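Putative mandelate racemase (Bordetella bronchiseptica, PDB 3OZY) is of unknown function but, as a magnesium-binding member of the enolase superfamily, probably acts on an acid sugar such as a xylarate. Local coordinates at residues V23-M35 and A374-G386. Residues are numbered along the deposited sequence; the frame is centred on the assembly and turned at random.
With ACY (acetic acid), chain I.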
loop_
_atom_site.group_PDB
_atom_site.type_symbol
_atom_site.label_atom_id
_atom_site.label_comp_id
_atom_site.label_asym_id
_atom_site.label_seq_id
_atom_site.Cartn_x
_atom_site.Cartn_y
_atom_site.Cartn_z
ATOM N N VAL A 23 9.350 -15.131 -19.690
ATOM C CA VAL A 23 8.034 -14.833 -20.242
ATOM C C VAL A 23 7.618 -13.421 -19.851
ATOM O O VAL A 23 8.121 -12.872 -18.861
ATOM C CB VAL A 23 6.962 -15.860 -19.799
ATOM C CG1 VAL A 23 7.247 -17.242 -20.406
ATOM C CG2 VAL A 23 6.853 -15.928 -18.277
ATOM N N GLU A 24 6.734 -12.828 -20.649
ATOM C CA GLU A 24 6.250 -11.482 -20.385
ATOM C C GLU A 24 4.729 -11.458 -20.318
ATOM O O GLU A 24 4.044 -12.122 -21.100
ATOM C CB GLU A 24 6.733 -10.504 -21.469
ATOM C CG GLU A 24 6.463 -9.031 -21.130
ATOM C CD GLU A 24 7.173 -8.049 -22.064
ATOM O OE1 GLU A 24 7.920 -8.490 -22.956
ATOM O OE2 GLU A 24 6.985 -6.827 -21.892
ATOM N N SER A 25 4.231 -10.672 -19.362
ATOM C CA SER A 25 2.820 -10.342 -19.225
ATOM C C SER A 25 2.751 -8.861 -18.894
ATOM O O SER A 25 3.767 -8.161 -18.886
ATOM C CB SER A 25 2.198 -11.134 -18.085
ATOM O OG SER A 25 2.738 -10.724 -16.838
ATOM N N GLY A 26 1.558 -8.378 -18.573
ATOM C CA GLY A 26 1.425 -6.991 -18.167
ATOM C C GLY A 26 2.262 -6.635 -16.949
ATOM O O GLY A 26 2.538 -5.455 -16.716
ATOM N N ALA A 27 2.645 -7.635 -16.160
ATOM C CA ALA A 27 3.474 -7.400 -14.983
ATOM C C ALA A 27 4.944 -7.161 -15.324
ATOM O O ALA A 27 5.707 -6.737 -14.455
ATOM C CB ALA A 27 3.357 -8.552 -14.012
ATOM N N GLY A 28 5.340 -7.454 -16.563
ATOM C CA GLY A 28 6.720 -7.277 -17.000
ATOM C C GLY A 28 7.379 -8.563 -17.487
ATOM O O GLY A 28 6.800 -9.648 -17.414
ATOM N N LEU A 29 8.601 -8.428 -17.987
ATOM C CA LEU A 29 9.386 -9.566 -18.479
ATOM C C LEU A 29 10.165 -10.195 -17.318
ATOM O O LEU A 29 10.942 -9.513 -16.655
ATOM C CB LEU A 29 10.363 -9.072 -19.543
ATOM C CG LEU A 29 11.367 -10.091 -20.090
ATOM C CD1 LEU A 29 10.632 -11.125 -20.925
ATOM C CD2 LEU A 29 12.455 -9.385 -20.921
ATOM N N LYS A 30 9.953 -11.480 -17.048
ATOM C CA LYS A 30 10.644 -12.127 -15.935
ATOM C C LYS A 30 12.139 -12.259 -16.212
ATOM O O LYS A 30 12.547 -12.544 -17.341
ATOM C CB LYS A 30 10.036 -13.494 -15.641
ATOM C CG LYS A 30 8.541 -13.424 -15.372
ATOM C CD LYS A 30 8.038 -14.705 -14.742
ATOM C CE LYS A 30 6.514 -14.703 -14.658
ATOM N NZ LYS A 30 6.035 -13.511 -13.884
ATOM N N LEU A 31 12.945 -12.036 -15.176
ATOM C CA LEU A 31 14.402 -12.064 -15.282
ATOM C C LEU A 31 15.034 -13.092 -14.345
ATOM O O LEU A 31 15.900 -13.872 -14.757
ATOM C CB LEU A 31 14.969 -10.667 -15.005
ATOM C CG LEU A 31 14.443 -9.541 -15.907
ATOM C CD1 LEU A 31 14.936 -8.171 -15.426
ATOM C CD2 LEU A 31 14.794 -9.778 -17.378
ATOM N N ASN A 32 14.614 -13.089 -13.083
ATOM C CA ASN A 32 15.069 -14.074 -12.105
ATOM C C ASN A 32 13.918 -14.368 -11.172
ATOM O O ASN A 32 13.224 -13.439 -10.768
ATOM C CB ASN A 32 16.263 -13.553 -11.293
ATOM C CG ASN A 32 17.487 -13.319 -12.148
ATOM O OD1 ASN A 32 18.251 -14.255 -12.431
ATOM N ND2 ASN A 32 17.686 -12.075 -12.570
ATOM N N ARG A 33 13.687 -15.637 -10.849
ATOM C CA ARG A 33 12.652 -15.976 -9.880
ATOM C C ARG A 33 13.229 -15.848 -8.474
ATOM O O ARG A 33 14.195 -16.526 -8.108
ATOM C CB ARG A 33 12.070 -17.371 -10.140
ATOM C CG ARG A 33 11.411 -17.536 -11.531
ATOM C CD ARG A 33 10.373 -16.430 -11.854
ATOM N NE ARG A 33 9.247 -16.438 -10.919
ATOM C CZ ARG A 33 8.161 -17.190 -11.049
ATOM N NH1 ARG A 33 8.004 -17.998 -12.091
ATOM N NH2 ARG A 33 7.209 -17.123 -10.130
ATOM N N GLN A 34 12.643 -14.948 -7.696
ATOM C CA GLN A 34 13.184 -14.594 -6.395
ATOM C C GLN A 34 12.153 -14.791 -5.297
ATOM O O GLN A 34 10.953 -14.928 -5.560
ATOM C CB GLN A 34 13.638 -13.131 -6.403
ATOM C CG GLN A 34 14.640 -12.825 -7.514
ATOM C CD GLN A 34 15.263 -11.442 -7.414
ATOM O OE1 GLN A 34 14.661 -10.493 -6.901
ATOM N NE2 GLN A 34 16.480 -11.318 -7.922
ATOM N N MET A 35 12.634 -14.784 -4.059
ATOM C CA MET A 35 11.753 -14.826 -2.899
ATOM C C MET A 35 12.525 -14.437 -1.660
ATOM O O MET A 35 13.763 -14.415 -1.648
ATOM C CB MET A 35 11.193 -16.235 -2.685
ATOM C CG MET A 35 12.239 -17.244 -2.208
ATOM S SD MET A 35 11.593 -18.913 -1.976
ATOM C CE MET A 35 10.536 -18.648 -0.552
ATOM N N ALA A 374 21.787 -17.323 -2.403
ATOM C CA ALA A 374 21.686 -15.988 -1.831
ATOM C C ALA A 374 21.626 -14.918 -2.919
ATOM O O ALA A 374 22.392 -14.937 -3.883
ATOM C CB ALA A 374 22.845 -15.724 -0.879
ATOM N N TRP A 375 20.705 -13.979 -2.754
ATOM C CA TRP A 375 20.552 -12.854 -3.658
ATOM C C TRP A 375 21.811 -11.998 -3.686
ATOM O O TRP A 375 22.418 -11.736 -2.645
ATOM C CB TRP A 375 19.362 -12.028 -3.178
ATOM C CG TRP A 375 19.021 -10.784 -3.941
ATOM C CD1 TRP A 375 18.776 -10.660 -5.280
ATOM C CD2 TRP A 375 18.787 -9.492 -3.368
ATOM N NE1 TRP A 375 18.433 -9.360 -5.578
ATOM C CE2 TRP A 375 18.438 -8.624 -4.420
ATOM C CE3 TRP A 375 18.863 -8.983 -2.065
ATOM C CZ2 TRP A 375 18.155 -7.271 -4.210
ATOM C CZ3 TRP A 375 18.582 -7.645 -1.856
ATOM C CH2 TRP A 375 18.233 -6.804 -2.921
ATOM N N LYS A 376 22.200 -11.567 -4.882
ATOM C CA LYS A 376 23.368 -10.704 -5.043
ATOM C C LYS A 376 23.024 -9.398 -5.762
ATOM O O LYS A 376 23.872 -8.791 -6.416
ATOM C CB LYS A 376 24.498 -11.445 -5.769
ATOM C CG LYS A 376 25.014 -12.658 -5.014
ATOM C CD LYS A 376 26.125 -13.361 -5.781
ATOM C CE LYS A 376 26.554 -14.635 -5.070
ATOM N NZ LYS A 376 26.866 -14.390 -3.632
ATOM N N GLY A 377 21.771 -8.973 -5.647
ATOM C CA GLY A 377 21.331 -7.725 -6.246
ATOM C C GLY A 377 20.684 -7.855 -7.619
ATOM O O GLY A 377 20.331 -6.846 -8.225
ATOM N N GLU A 378 20.525 -9.083 -8.109
ATOM C CA GLU A 378 19.859 -9.322 -9.391
ATOM C C GLU A 378 18.425 -8.787 -9.366
ATOM O O GLU A 378 17.767 -8.799 -8.317
ATOM C CB GLU A 378 19.820 -10.817 -9.709
ATOM C CG GLU A 378 21.185 -11.494 -9.765
ATOM C CD GLU A 378 21.572 -12.174 -8.458
ATOM O OE1 GLU A 378 21.057 -11.786 -7.384
ATOM O OE2 GLU A 378 22.404 -13.104 -8.506
ATOM N N PRO A 379 17.929 -8.318 -10.517
ATOM C CA PRO A 379 16.529 -7.891 -10.601
ATOM C C PRO A 379 15.606 -9.095 -10.793
ATOM O O PRO A 379 16.032 -10.113 -11.342
ATOM C CB PRO A 379 16.524 -7.023 -11.855
ATOM C CG PRO A 379 17.540 -7.693 -12.741
ATOM C CD PRO A 379 18.640 -8.129 -11.797
ATOM N N ALA A 380 14.355 -8.996 -10.355
ATOM C CA ALA A 380 13.406 -10.088 -10.562
ATOM C C ALA A 380 12.653 -9.973 -11.886
ATOM O O ALA A 380 12.378 -10.979 -12.544
ATOM C CB ALA A 380 12.399 -10.165 -9.404
ATOM N N ILE A 381 12.308 -8.753 -12.278
ATOM C CA ILE A 381 11.362 -8.557 -13.367
ATOM C C ILE A 381 11.596 -7.198 -14.003
ATOM O O ILE A 381 11.981 -6.239 -13.330
ATOM C CB ILE A 381 9.894 -8.727 -12.849
ATOM C CG1 ILE A 381 8.892 -8.843 -13.996
ATOM C CG2 ILE A 381 9.509 -7.619 -11.859
ATOM C CD1 ILE A 381 7.537 -9.373 -13.547
ATOM N N GLY A 382 11.399 -7.118 -15.310
ATOM C CA GLY A 382 11.518 -5.863 -16.023
ATOM C C GLY A 382 10.306 -4.992 -15.805
ATOM O O GLY A 382 9.344 -5.418 -15.159
ATOM N N ALA A 383 10.336 -3.783 -16.353
ATOM C CA ALA A 383 9.284 -2.807 -16.086
ATOM C C ALA A 383 7.922 -3.323 -16.522
ATOM O O ALA A 383 7.768 -3.866 -17.625
ATOM C CB ALA A 383 9.602 -1.489 -16.784
ATOM N N GLY A 384 6.925 -3.142 -15.660
ATOM C CA GLY A 384 5.559 -3.507 -15.986
ATOM C C GLY A 384 4.876 -2.529 -16.930
ATOM O O GLY A 384 5.431 -1.494 -17.302
ATOM N N HIS A 385 3.649 -2.869 -17.301
ATOM C CA HIS A 385 2.895 -2.103 -18.284
ATOM C C HIS A 385 1.704 -1.391 -17.644
ATOM O O HIS A 385 1.370 -1.637 -16.486
ATOM C CB HIS A 385 2.422 -3.040 -19.396
ATOM C CG HIS A 385 3.539 -3.742 -20.102
ATOM N ND1 HIS A 385 4.212 -3.183 -21.166
ATOM C CD2 HIS A 385 4.114 -4.950 -19.886
ATOM C CE1 HIS A 385 5.145 -4.020 -21.585
ATOM N NE2 HIS A 385 5.104 -5.101 -20.827
ATOM N N GLY A 386 1.059 -0.508 -18.399
ATOM C CA GLY A 386 -0.160 0.127 -17.926
ATOM C C GLY A 386 -0.224 1.602 -18.239
ATOM O O GLY A 386 -1.270 2.247 -18.098
HETATM C C ACY I . 2.806 -12.562 -13.929
HETATM O O ACY I . 1.949 -12.128 -14.718
HETATM O OXT ACY I . 3.374 -13.666 -14.068
HETATM C CH3 ACY I . 3.204 -11.723 -12.749
HETATM O O HOH W 1 7.377 -4.933 -13.034
HETATM O O HOH W 2 9.354 -5.760 -18.868
#
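Q34 and N32 each send a side-chain amide to a backbone carbonyl of the C-terminal tail, which runs antiparallel along the capping domain of this enolase-superfamily fold. The tail has no regular strand of its own; one beta bridge, K30 with I381, marks the pairing, and G382 N gives L29 O a nearly straight bond (2.8 Å, 172° at the hydrogen). Further along, A380 O takes both L31 N and N32 N from the same face of its carbonyl plane.

N32 ND2 reaches P379 O at 2.8 Å, close to the direction of the C=O bond, with the acceptor near the amide plane. Q34 stretches out beyond CG, which stands anti to the carbonyl carbon (chi1 -56°), and this carries NE2 to 2.9 Å from E378 O. The donor stands well above that carbonyl plane, whereas W375 NE1 takes a lone pair of the same oxygen in plane, so two differently directed N-H groups grip E378 O. Beside it, A380 CB lies 3.4 Å from Q34 OE1. S14 of the neighbouring strand 5-16 also bonds Q34 NE2, and a backbone bond between W375 and A12 joins the tail to that strand.

Apolar contacts are few: L31 CD1 meets P379 CG at 3.8 Å, and I381, its CG1 anti to the backbone N, brings CD1 within 4.3 Å of A27 CB while also laying it against A27 O. S25 OG and K30 NZ each bond a different oxygen of a bound acetic acid molecule, probably from the crystallisation liquor.

Near the tail's end R95 of the second subunit bonds H385 O, and H385 N bonds G26 O. The imidazole is nearly coplanar with the E24 carboxylate (23° between planes), and H385 NE2 donates to the anti side of E24 OE2 at 2.8 Å.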